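Local coordinates for cytochrome C-type biogenesis protein ccmF (Thermus thermophilus, PDB 6ZMQ) that probably acts as a membrane-bound cytochrome c heme lyase, binding heme b and taking part in cytochrome c maturation, at residues A33-G38 with V144-Q149; A59-A64 with Y124-S129; G551-D556 with E564-T569. One frame throughout, in Å; residues are numbered along the deposited sequence.

Interaction 1: residues A33-G38 with V144-Q149; sequences AFSLLG and VLFGIQ. With PTY (phosphatidylethanolamine), chain E.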
loop_
_atom_site.group_PDB
_atom_site.type_symbol
_atom_site.label_atom_id
_atom_site.label_comp_id
_atom_site.label_asym_id
_atom_site.label_seq_id
_atom_site.Cartn_x
_atom_site.Cartn_y
_atom_site.Cartn_z
ATOM N N ALA A 33 -8.417 20.880 20.106
ATOM C CA ALA A 33 -8.388 22.313 20.397
ATOM C C ALA A 33 -7.194 22.996 19.726
ATOM O O ALA A 33 -7.352 24.066 19.107
ATOM C CB ALA A 33 -8.365 22.534 21.910
ATOM N N PHE A 34 -6.009 22.363 19.797
ATOM C CA PHE A 34 -4.808 22.918 19.169
ATOM C C PHE A 34 -4.938 22.946 17.652
ATOM O O PHE A 34 -4.572 23.938 17.010
ATOM C CB PHE A 34 -3.559 22.117 19.556
ATOM C CG PHE A 34 -3.164 22.247 21.003
ATOM C CD1 PHE A 34 -3.239 23.470 21.674
ATOM C CD2 PHE A 34 -2.678 21.142 21.687
ATOM C CE1 PHE A 34 -2.875 23.576 23.024
ATOM C CE2 PHE A 34 -2.320 21.232 23.020
ATOM C CZ PHE A 34 -2.407 22.456 23.693
ATOM N N SER A 35 -5.480 21.870 17.065
ATOM C CA SER A 35 -5.625 21.823 15.615
ATOM C C SER A 35 -6.750 22.726 15.108
ATOM O O SER A 35 -6.653 23.265 13.998
ATOM C CB SER A 35 -5.807 20.381 15.159
ATOM O OG SER A 35 -4.913 19.527 15.859
ATOM N N LEU A 36 -7.822 22.907 15.900
ATOM C CA LEU A 36 -8.887 23.846 15.544
ATOM C C LEU A 36 -8.386 25.276 15.513
ATOM O O LEU A 36 -8.681 26.031 14.576
ATOM C CB LEU A 36 -10.054 23.751 16.527
ATOM C CG LEU A 36 -11.330 22.959 16.247
ATOM C CD1 LEU A 36 -12.156 22.829 17.535
ATOM C CD2 LEU A 36 -12.137 23.580 15.110
ATOM N N LEU A 37 -7.632 25.676 16.537
ATOM C CA LEU A 37 -7.164 27.053 16.525
ATOM C C LEU A 37 -5.981 27.212 15.566
ATOM O O LEU A 37 -5.753 28.312 15.057
ATOM C CB LEU A 37 -6.871 27.498 17.960
ATOM C CG LEU A 37 -6.465 28.943 18.260
ATOM C CD1 LEU A 37 -7.706 29.701 18.716
ATOM C CD2 LEU A 37 -5.430 29.027 19.369
ATOM N N GLY A 38 -5.275 26.116 15.243
ATOM C CA GLY A 38 -4.300 26.156 14.162
ATOM C C GLY A 38 -4.936 26.380 12.804
ATOM O O GLY A 38 -4.435 27.172 12.002
ATOM N N VAL A 144 -4.987 23.475 5.483
ATOM C CA VAL A 144 -5.563 22.200 5.037
ATOM C C VAL A 144 -5.058 21.022 5.897
ATOM O O VAL A 144 -5.828 20.093 6.205
ATOM C CB VAL A 144 -5.316 21.998 3.526
ATOM C CG1 VAL A 144 -3.897 22.198 3.210
ATOM C CG2 VAL A 144 -5.805 20.633 3.007
ATOM N N LEU A 145 -3.792 21.059 6.358
ATOM C CA LEU A 145 -3.290 19.960 7.191
ATOM C C LEU A 145 -3.909 19.969 8.593
ATOM O O LEU A 145 -4.265 18.903 9.127
ATOM C CB LEU A 145 -1.759 19.999 7.251
ATOM C CG LEU A 145 -0.943 19.645 6.000
ATOM C CD1 LEU A 145 0.528 19.564 6.356
ATOM C CD2 LEU A 145 -1.421 18.314 5.441
ATOM N N PHE A 146 -4.114 21.161 9.176
ATOM C CA PHE A 146 -4.860 21.275 10.423
ATOM C C PHE A 146 -6.329 20.911 10.233
ATOM O O PHE A 146 -6.961 20.439 11.174
ATOM C CB PHE A 146 -4.762 22.692 10.993
ATOM C CG PHE A 146 -3.521 22.945 11.820
ATOM C CD1 PHE A 146 -3.273 22.197 12.950
ATOM C CD2 PHE A 146 -2.664 24.002 11.537
ATOM C CE1 PHE A 146 -2.163 22.437 13.738
ATOM C CE2 PHE A 146 -1.545 24.253 12.312
ATOM C CZ PHE A 146 -1.300 23.469 13.425
ATOM N N GLY A 147 -6.875 21.105 9.027
ATOM C CA GLY A 147 -8.219 20.619 8.732
ATOM C C GLY A 147 -8.336 19.106 8.754
ATOM O O GLY A 147 -9.331 18.560 9.239
ATOM N N ILE A 148 -7.335 18.416 8.190
ATOM C CA ILE A 148 -7.323 16.945 8.197
ATOM C C ILE A 148 -7.220 16.423 9.629
ATOM O O ILE A 148 -7.925 15.481 10.026
ATOM C CB ILE A 148 -6.173 16.408 7.323
ATOM C CG1 ILE A 148 -6.386 16.750 5.850
ATOM C CG2 ILE A 148 -6.046 14.894 7.428
ATOM C CD1 ILE A 148 -5.151 16.495 5.007
ATOM N N GLN A 149 -6.351 17.060 10.427
ATOM C CA GLN A 149 -6.226 16.728 11.848
ATOM C C GLN A 149 -7.525 16.987 12.604
ATOM O O GLN A 149 -7.905 16.203 13.484
ATOM C CB GLN A 149 -5.103 17.546 12.486
ATOM C CG GLN A 149 -3.706 17.296 11.966
ATOM C CD GLN A 149 -2.673 18.104 12.729
ATOM O OE1 GLN A 149 -1.557 18.279 12.273
ATOM N NE2 GLN A 149 -3.055 18.609 13.895
HETATM C C1 PTY E . -24.702 11.525 11.991
HETATM C C2 PTY E . -30.452 7.268 11.785
HETATM C C3 PTY E . -29.211 7.258 10.894
HETATM O O4 PTY E . -23.757 11.087 12.923
HETATM C C5 PTY E . -24.848 9.593 10.363
HETATM C C6 PTY E . -24.394 11.051 10.566
HETATM O O7 PTY E . -23.027 11.233 10.235
HETATM C C8 PTY E . -22.714 12.404 9.499
HETATM O O10 PTY E . -23.564 13.200 9.280
HETATM C C11 PTY E . -21.294 12.676 8.964
HETATM C C12 PTY E . -21.139 14.089 8.360
HETATM C C13 PTY E . -19.990 14.189 7.333
HETATM C C14 PTY E . -19.129 15.455 7.481
HETATM C C15 PTY E . -17.668 15.210 7.071
HETATM C C16 PTY E . -16.975 16.463 6.504
HETATM C C17 PTY E . -15.735 16.825 7.339
HETATM C C18 PTY E . -14.644 17.541 6.529
HETATM C C19 PTY E . -13.544 18.066 7.461
HETATM C C20 PTY E . -12.641 19.071 6.731
HETATM C C21 PTY E . -11.945 20.007 7.726
HETATM C C22 PTY E . -11.903 21.445 7.191
HETATM C C23 PTY E . -10.727 21.636 6.227
HETATM C C24 PTY E . -10.606 23.108 5.812
HETATM C C25 PTY E . -9.318 23.374 5.028
HETATM C C26 PTY E . -9.653 23.874 3.621
HETATM C C27 PTY E . -8.647 24.932 3.169
HETATM C C28 PTY E . -8.700 25.027 1.646
HETATM C C29 PTY E . -8.205 26.386 1.165
HETATM C C30 PTY E . -23.675 11.935 14.036
HETATM C C31 PTY E . -22.845 13.217 13.946
HETATM O O30 PTY E . -24.258 11.673 15.036
HETATM C C32 PTY E . -21.447 12.879 13.425
HETATM C C33 PTY E . -20.661 14.143 13.070
HETATM C C34 PTY E . -19.201 13.774 12.788
HETATM C C35 PTY E . -18.418 15.017 12.357
HETATM C C36 PTY E . -16.937 14.880 12.717
HETATM C C37 PTY E . -16.337 16.268 12.946
HETATM C C38 PTY E . -15.212 16.517 11.941
HETATM C C39 PTY E . -14.728 17.967 12.006
HETATM C C40 PTY E . -15.247 18.733 10.789
HETATM C C41 PTY E . -14.530 20.075 10.633
HETATM C C42 PTY E . -15.310 21.169 11.361
HETATM C C43 PTY E . -14.953 22.528 10.766
HETATM C C44 PTY E . -14.016 23.249 11.730
HETATM P P1 PTY E . -27.401 9.148 11.034
HETATM O O11 PTY E . -28.113 7.770 11.600
HETATM O O12 PTY E . -27.686 9.284 9.557
HETATM O O13 PTY E . -28.030 10.317 11.748
HETATM O O14 PTY E . -25.771 9.158 11.334
HETATM N N1 PTY E . -31.493 8.057 11.150
#
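Ser35 and Gly38 meet Phe146 and Gln149 in a pair of predicted transmembrane helices, 20-47 and 135-157. The helices run roughly antiparallel here, at 148° between their directions. Their segment axes come within 8.4 Å. Phe146 projects from helix 135-157 into the interface. Its CA lies 5.3 Å from the CA of Ser35, and its CB points toward the other helix. CG stands beside the backbone N and anti to the carbonyl carbon (chi1 -84°), which sends the ring across to helix 20-47. There Gly38 CA sits over one ring face, 3.8 Å from the centroid of Phe146 and only 13° off the ring normal. This is a CH-pi contact. Gly38 has no side chain to hold the ring off its backbone. The CD1 corner of the same ring approaches Ser35 obliquely, with Phe146 CD1 3.6 Å from Ser35 CA.

Gln149 adds a polar contact one turn along the helix. Its chain is extended beyond CG and delivers the amide to the serine. Gln149 NE2 donates a weak, bent hydrogen bond of 2.9 Å to Ser35 OG. That hydroxyl is also hydrogen-bonded to Ala31 O, one turn back in its own helix. The other amide atom, Gln149 OE1, has a weak hydrogen bond with Thr125 OG1. The weak bond to Ser35 joins two buried polar side chains.

A phosphatidylethanolamine lies against both helices. Its carbon C44 is 3.9 Å from Leu36 CD2, and another of its chains runs past Val144 and Gly147. Helix 61-81 packs against the pair, touching Ser35 and Gln149 through Ala64 and Phe146 through Val61. Helix 110-129 lies against helix 135-157 at Leu145, Ile148 and Gln149, while helix 185-213 meets Val144 and Leu145.

Interaction 2: residues A59-A64 with Y124-S129; sequences ALVFPA and YTLLAS. With PTY (phosphatidylethanolamine), chain F.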
loop_
_atom_site.group_PDB
_atom_site.type_symbol
_atom_site.label_atom_id
_atom_site.label_comp_id
_atom_site.label_asym_id
_atom_site.label_seq_id
_atom_site.Cartn_x
_atom_site.Cartn_y
_atom_site.Cartn_z
ATOM N N ALA A 59 3.057 27.827 15.685
ATOM C CA ALA A 59 3.311 27.578 17.093
ATOM C C ALA A 59 2.536 26.374 17.605
ATOM O O ALA A 59 2.964 25.752 18.580
ATOM C CB ALA A 59 2.983 28.818 17.928
ATOM N N LEU A 60 1.407 26.037 16.980
ATOM C CA LEU A 60 0.570 24.955 17.497
ATOM C C LEU A 60 0.821 23.582 16.863
ATOM O O LEU A 60 0.078 22.643 17.166
ATOM C CB LEU A 60 -0.908 25.308 17.352
ATOM C CG LEU A 60 -1.385 26.576 18.050
ATOM C CD1 LEU A 60 -2.483 27.150 17.231
ATOM C CD2 LEU A 60 -1.882 26.273 19.460
ATOM N N VAL A 61 1.838 23.427 16.012
ATOM C CA VAL A 61 2.103 22.116 15.411
ATOM C C VAL A 61 2.702 21.156 16.435
ATOM O O VAL A 61 2.354 19.971 16.474
ATOM C CB VAL A 61 3.003 22.250 14.168
ATOM C CG1 VAL A 61 2.184 22.653 12.949
ATOM C CG2 VAL A 61 4.088 23.254 14.416
ATOM N N PHE A 62 3.631 21.647 17.256
ATOM C CA PHE A 62 4.213 20.838 18.326
ATOM C C PHE A 62 3.217 20.470 19.440
ATOM O O PHE A 62 3.193 19.284 19.824
ATOM C CB PHE A 62 5.483 21.552 18.828
ATOM C CG PHE A 62 6.492 20.653 19.486
ATOM C CD1 PHE A 62 7.145 19.662 18.761
ATOM C CD2 PHE A 62 6.819 20.834 20.829
ATOM C CE1 PHE A 62 8.089 18.850 19.370
ATOM C CE2 PHE A 62 7.752 20.027 21.450
ATOM C CZ PHE A 62 8.393 19.032 20.718
ATOM N N PRO A 63 2.359 21.375 19.979
ATOM C CA PRO A 63 1.382 20.902 20.987
ATOM C C PRO A 63 0.294 19.960 20.476
ATOM O O PRO A 63 -0.152 19.091 21.243
ATOM C CB PRO A 63 0.773 22.210 21.507
ATOM C CG PRO A 63 1.838 23.180 21.383
ATOM C CD PRO A 63 2.398 22.859 20.037
ATOM N N ALA A 64 -0.140 20.100 19.215
ATOM C CA ALA A 64 -1.158 19.213 18.645
ATOM C C ALA A 64 -0.647 17.784 18.528
ATOM O O ALA A 64 -1.350 16.828 18.902
ATOM C CB ALA A 64 -1.585 19.718 17.267
ATOM N N TYR A 124 3.634 13.972 10.670
ATOM C CA TYR A 124 4.024 14.430 9.340
ATOM C C TYR A 124 3.799 15.932 9.179
ATOM O O TYR A 124 4.585 16.620 8.508
ATOM C CB TYR A 124 3.256 13.638 8.284
ATOM C CG TYR A 124 4.001 12.409 7.792
ATOM C CD1 TYR A 124 4.434 11.430 8.692
ATOM C CD2 TYR A 124 4.250 12.209 6.433
ATOM C CE1 TYR A 124 5.096 10.292 8.254
ATOM C CE2 TYR A 124 4.931 11.070 5.991
ATOM C CZ TYR A 124 5.336 10.118 6.908
ATOM O OH TYR A 124 6.004 8.988 6.491
ATOM N N THR A 125 2.761 16.467 9.838
ATOM C CA THR A 125 2.537 17.910 9.830
ATOM C C THR A 125 3.614 18.629 10.641
ATOM O O THR A 125 4.038 19.735 10.284
ATOM C CB THR A 125 1.140 18.219 10.375
ATOM O OG1 THR A 125 0.174 17.427 9.677
ATOM C CG2 THR A 125 0.768 19.691 10.174
ATOM N N LEU A 126 4.103 17.987 11.711
ATOM C CA LEU A 126 5.228 18.527 12.477
ATOM C C LEU A 126 6.522 18.541 11.663
ATOM O O LEU A 126 7.274 19.524 11.700
ATOM C CB LEU A 126 5.434 17.715 13.760
ATOM C CG LEU A 126 6.549 18.212 14.697
ATOM C CD1 LEU A 126 6.356 19.682 15.075
ATOM C CD2 LEU A 126 6.749 17.334 15.938
ATOM N N LEU A 127 6.805 17.453 10.938
ATOM C CA LEU A 127 8.009 17.358 10.114
ATOM C C LEU A 127 7.948 18.231 8.868
ATOM O O LEU A 127 9.002 18.553 8.305
ATOM C CB LEU A 127 8.254 15.906 9.695
ATOM C CG LEU A 127 8.557 14.918 10.826
ATOM C CD1 LEU A 127 8.691 13.478 10.324
ATOM C CD2 LEU A 127 9.787 15.352 11.620
ATOM N N ALA A 128 6.751 18.626 8.435
ATOM C CA ALA A 128 6.615 19.607 7.372
ATOM C C ALA A 128 6.466 21.026 7.895
ATOM O O ALA A 128 6.489 21.968 7.096
ATOM C CB ALA A 128 5.409 19.275 6.478
ATOM N N SER A 129 6.301 21.196 9.208
ATOM C CA SER A 129 6.083 22.522 9.774
ATOM C C SER A 129 7.342 23.375 9.803
ATOM O O SER A 129 7.234 24.605 9.789
ATOM C CB SER A 129 5.532 22.407 11.179
ATOM O OG SER A 129 6.571 22.597 12.122
HETATM C C1 PTY F . 10.639 13.863 4.528
HETATM C C2 PTY F . 12.593 18.227 -1.260
HETATM C C3 PTY F . 12.983 18.423 0.205
HETATM O O4 PTY F . 9.892 13.198 5.504
HETATM C C5 PTY F . 12.701 15.293 4.193
HETATM C C6 PTY F . 11.856 14.496 5.196
HETATM O O7 PTY F . 12.629 13.444 5.711
HETATM C C8 PTY F . 13.104 13.564 7.026
HETATM O O10 PTY F . 13.602 14.575 7.399
HETATM C C11 PTY F . 12.989 12.372 7.982
HETATM C C12 PTY F . 13.313 12.806 9.412
HETATM C C13 PTY F . 13.173 11.649 10.407
HETATM C C14 PTY F . 14.162 10.529 10.077
HETATM C C15 PTY F . 14.312 9.580 11.268
HETATM C C16 PTY F . 14.751 8.214 10.741
HETATM C C17 PTY F . 14.301 7.090 11.680
HETATM C C18 PTY F . 13.166 6.221 11.113
HETATM C C19 PTY F . 13.223 6.021 9.595
HETATM C C20 PTY F . 12.855 4.583 9.215
HETATM C C21 PTY F . 11.371 4.295 9.464
HETATM C C22 PTY F . 11.066 2.847 9.064
HETATM C C23 PTY F . 9.595 2.650 8.678
HETATM C C24 PTY F . 8.875 1.867 9.783
HETATM C C25 PTY F . 8.045 0.729 9.179
HETATM C C26 PTY F . 7.531 -0.204 10.278
HETATM C C27 PTY F . 7.291 -1.597 9.700
HETATM C C28 PTY F . 7.475 -2.625 10.815
HETATM C C29 PTY F . 8.047 -3.922 10.251
HETATM C C30 PTY F . 9.252 12.026 5.082
HETATM C C31 PTY F . 8.622 11.079 6.107
HETATM O O30 PTY F . 9.182 11.769 3.925
HETATM C C32 PTY F . 9.593 10.614 7.192
HETATM C C33 PTY F . 8.908 9.523 8.019
HETATM C C34 PTY F . 9.856 8.343 8.235
HETATM C C35 PTY F . 9.027 7.063 8.333
HETATM C C36 PTY F . 8.180 7.109 9.608
HETATM C C37 PTY F . 7.960 5.694 10.157
HETATM C C38 PTY F . 7.125 5.722 11.442
HETATM C C39 PTY F . 6.824 4.313 11.954
HETATM C C40 PTY F . 6.854 4.301 13.482
HETATM C C41 PTY F . 6.728 2.873 14.011
HETATM C C42 PTY F . 8.123 2.267 14.139
HETATM C C43 PTY F . 8.398 1.965 15.610
HETATM C C44 PTY F . 9.428 0.841 15.675
HETATM P P1 PTY F . 12.753 17.401 2.616
HETATM O O11 PTY F . 12.580 17.323 0.977
HETATM O O12 PTY F . 12.212 18.730 3.087
HETATM O O13 PTY F . 14.225 17.364 2.953
HETATM O O14 PTY F . 11.955 16.149 3.361
HETATM N N1 PTY F . 13.280 19.216 -2.073
#
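Val61 and Leu126 bring the two backbones closest, with their CA atoms 5.6 Å apart, where helix 61-81 has just begun after the N-cap residue Leu60. Val61 points toward helix 110-129. Its CG2 branch lies against Ser129, 3.6 Å from Ser129 CB, and Val61 CG1 also touches this CB, so both valine methyls rest on it. Ser129 OG lies 3.4 Å from Val61 CG2 while donating a 3.2 Å hydrogen bond to Leu126 O. The donor is tilted 23° from the carbonyl plane.

The start of predicted transmembrane helix 61-81 here meets the C-terminal part of helix 110-129, and the meeting is mainly apolar. Leu126 has CG anti to the backbone N (chi1 -177°), which carries both methyls over to Phe62. They arrive at the edge of the ring, where Leu126 CD2 is 3.7 Å from Phe62 CD1. Leu126 CD1 also reaches the backbone of Val61. Thr125 adds a looser methyl contact with Val61. Its hydroxyl is hydrogen-bonded to Gln121 O.

Tyr124 faces another way, toward a bound phosphatidylethanolamine and helix 185-213, where it touches Leu195 and Val198. The lipid's C31 lies obliquely to the ring, 3.5 Å from Tyr124 CZ. An alanine here would remove the ring and hydroxyl, and is likely to leave the lipid's acyl carbons C31 and C33 without this support.

Interaction 3: residues G551-D556 with E564-T569; sequences GVRALD and EALLKT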
loop_
_atom_site.group_PDB
_atom_site.type_symbol
_atom_site.label_atom_id
_atom_site.label_comp_id
_atom_site.label_asym_id
_atom_site.label_seq_id
_atom_site.Cartn_x
_atom_site.Cartn_y
_atom_site.Cartn_z
ATOM N N GLY A 551 -0.967 -39.435 8.943
ATOM C CA GLY A 551 -1.661 -39.198 10.189
ATOM C C GLY A 551 -1.908 -37.723 10.430
ATOM O O GLY A 551 -1.568 -36.858 9.623
ATOM N N VAL A 552 -2.538 -37.455 11.571
ATOM C CA VAL A 552 -2.700 -36.108 12.093
ATOM C C VAL A 552 -2.024 -36.077 13.462
ATOM O O VAL A 552 -1.985 -37.092 14.170
ATOM C CB VAL A 552 -4.194 -35.685 12.166
ATOM C CG1 VAL A 552 -4.855 -35.777 10.785
ATOM C CG2 VAL A 552 -5.007 -36.497 13.168
ATOM N N ARG A 553 -1.415 -34.944 13.798
ATOM C CA ARG A 553 -0.922 -34.710 15.148
ATOM C C ARG A 553 -1.788 -33.598 15.709
ATOM O O ARG A 553 -2.367 -32.818 14.950
ATOM C CB ARG A 553 0.536 -34.219 15.227
ATOM C CG ARG A 553 1.676 -35.054 14.642
ATOM C CD ARG A 553 1.590 -36.573 14.496
ATOM N NE ARG A 553 2.030 -37.412 15.606
ATOM C CZ ARG A 553 1.706 -38.696 15.716
ATOM N NH1 ARG A 553 0.983 -39.274 14.764
ATOM N NH2 ARG A 553 2.152 -39.418 16.732
ATOM N N ALA A 554 -1.898 -33.536 17.023
ATOM C CA ALA A 554 -2.381 -32.332 17.679
ATOM C C ALA A 554 -1.233 -31.651 18.422
ATOM O O ALA A 554 -0.422 -32.313 19.077
ATOM C CB ALA A 554 -3.525 -32.668 18.632
ATOM N N LEU A 555 -1.164 -30.324 18.303
ATOM C CA LEU A 555 -0.148 -29.508 18.963
ATOM C C LEU A 555 -0.846 -28.369 19.690
ATOM O O LEU A 555 -1.663 -27.664 19.090
ATOM C CB LEU A 555 0.857 -28.935 17.955
ATOM C CG LEU A 555 1.890 -29.800 17.227
ATOM C CD1 LEU A 555 3.007 -28.922 16.682
ATOM C CD2 LEU A 555 2.461 -30.860 18.145
ATOM N N ASP A 556 -0.524 -28.175 20.967
ATOM C CA ASP A 556 -0.988 -27.005 21.700
ATOM C C ASP A 556 0.176 -26.040 21.845
ATOM O O ASP A 556 1.138 -26.318 22.567
ATOM C CB ASP A 556 -1.542 -27.357 23.089
ATOM C CG ASP A 556 -2.483 -26.284 23.640
ATOM O OD1 ASP A 556 -2.598 -25.202 23.021
ATOM O OD2 ASP A 556 -3.089 -26.509 24.710
ATOM N N GLU A 564 -2.546 -31.272 12.191
ATOM C CA GLU A 564 -1.438 -31.571 11.300
ATOM C C GLU A 564 -1.879 -32.504 10.186
ATOM O O GLU A 564 -2.854 -33.237 10.335
ATOM C CB GLU A 564 -0.286 -32.234 12.100
ATOM C CG GLU A 564 0.512 -31.281 12.964
ATOM C CD GLU A 564 1.340 -30.314 12.168
ATOM O OE1 GLU A 564 1.647 -30.602 10.991
ATOM O OE2 GLU A 564 1.638 -29.231 12.706
ATOM N N ALA A 565 -1.203 -32.413 9.044
ATOM C CA ALA A 565 -1.126 -33.493 8.064
ATOM C C ALA A 565 0.348 -33.690 7.718
ATOM O O ALA A 565 0.949 -32.846 7.042
ATOM C CB ALA A 565 -1.950 -33.189 6.814
ATOM N N LEU A 566 0.927 -34.798 8.176
ATOM C CA LEU A 566 2.330 -35.113 7.920
ATOM C C LEU A 566 2.412 -35.957 6.656
ATOM O O LEU A 566 1.780 -37.012 6.561
ATOM C CB LEU A 566 2.962 -35.852 9.091
ATOM C CG LEU A 566 2.659 -35.339 10.486
ATOM C CD1 LEU A 566 1.341 -35.942 10.918
ATOM C CD2 LEU A 566 3.763 -35.707 11.418
ATOM N N LEU A 567 3.162 -35.477 5.679
ATOM C CA LEU A 567 3.237 -36.086 4.362
ATOM C C LEU A 567 4.626 -36.695 4.180
ATOM O O LEU A 567 5.454 -36.632 5.087
ATOM C CB LEU A 567 2.907 -35.045 3.286
ATOM C CG LEU A 567 1.449 -34.686 2.908
ATOM C CD1 LEU A 567 0.454 -34.468 4.067
ATOM C CD2 LEU A 567 1.475 -33.435 2.048
ATOM N N LYS A 568 4.852 -37.367 3.044
ATOM C CA LYS A 568 6.133 -38.012 2.750
ATOM C C LYS A 568 6.478 -37.878 1.270
ATOM O O LYS A 568 5.619 -38.056 0.412
ATOM C CB LYS A 568 6.091 -39.517 3.166
ATOM C CG LYS A 568 7.127 -40.451 2.506
ATOM C CD LYS A 568 7.433 -41.694 3.350
ATOM C CE LYS A 568 6.640 -42.938 2.976
ATOM N NZ LYS A 568 6.453 -43.101 1.508
ATOM N N THR A 569 7.748 -37.586 0.964
ATOM C CA THR A 569 8.216 -37.601 -0.419
ATOM C C THR A 569 9.597 -38.246 -0.497
ATOM O O THR A 569 10.391 -38.143 0.441
ATOM C CB THR A 569 8.273 -36.192 -1.035
ATOM O OG1 THR A 569 7.032 -35.511 -0.811
ATOM C CG2 THR A 569 8.516 -36.276 -2.546
#
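Glu564 turns its side chain toward segment 551-556 and rests its CB and CG on the backbone and CB of Arg553. Its CB lies 3.4 Å from Arg553 N. CG stands beside the glutamate's own backbone N (chi1 -75°) and comes next to the partner side chain, with Glu564 CG 3.7 Å from Arg553 CB. The chain then bends at chi2 (-69°) and turns the carboxylate toward the end of Leu555. Glu564 OE2 ends 4.2 Å from Leu555 CD1, a loose contact. The glutamate side chain also touches Arg578 and His580 of the next strand.

Strands 554-556 and 561-566 form a beta hairpin, at one border of a four-stranded antiparallel sheet. Leu555 is hydrogen-bonded to Ala562 through the backbone nearer the turn. Farther from the turn, side chains carry much of the contact. Val552 CA makes a CA-H...O contact of 3.4 Å with Glu564 O, and the valine's CG1 lies near the same oxygen.

Leu566 points toward the opposite segment and crosses Arg553 at about a right angle. Both leucine methyls meet the aliphatic part of the arginine, with Leu566 CD1 3.6 Å from Arg553 CD. CD1 also lies beside the carbonyl oxygen of Gly551. That glycine has phi 122°, a conformation that residues with a side chain rarely adopt. Leu566 also touches Arg578 of strand 578-581.

In the fold
Interactions 1 and 2 are neighbours in one helix cluster, their centres 10 Å apart. Helix 61-81 packs beside both helices of interaction 1, and Phe34 CD2 lies 3.3 Å from Pro63 O. Helices 110-129 and 135-157, one from each contact, follow each other in the chain. Each contact borders a different phosphatidylethanolamine molecule. Interaction 3 stands apart, in the beta-strand region on the opposite side of the chain's centre. Its centre is 57 Å from that of interaction 1 and 55 Å from that of interaction 2; its nearest atoms are about 39 Å from interaction 2. All three contacts lie away from the residues that bind heme b.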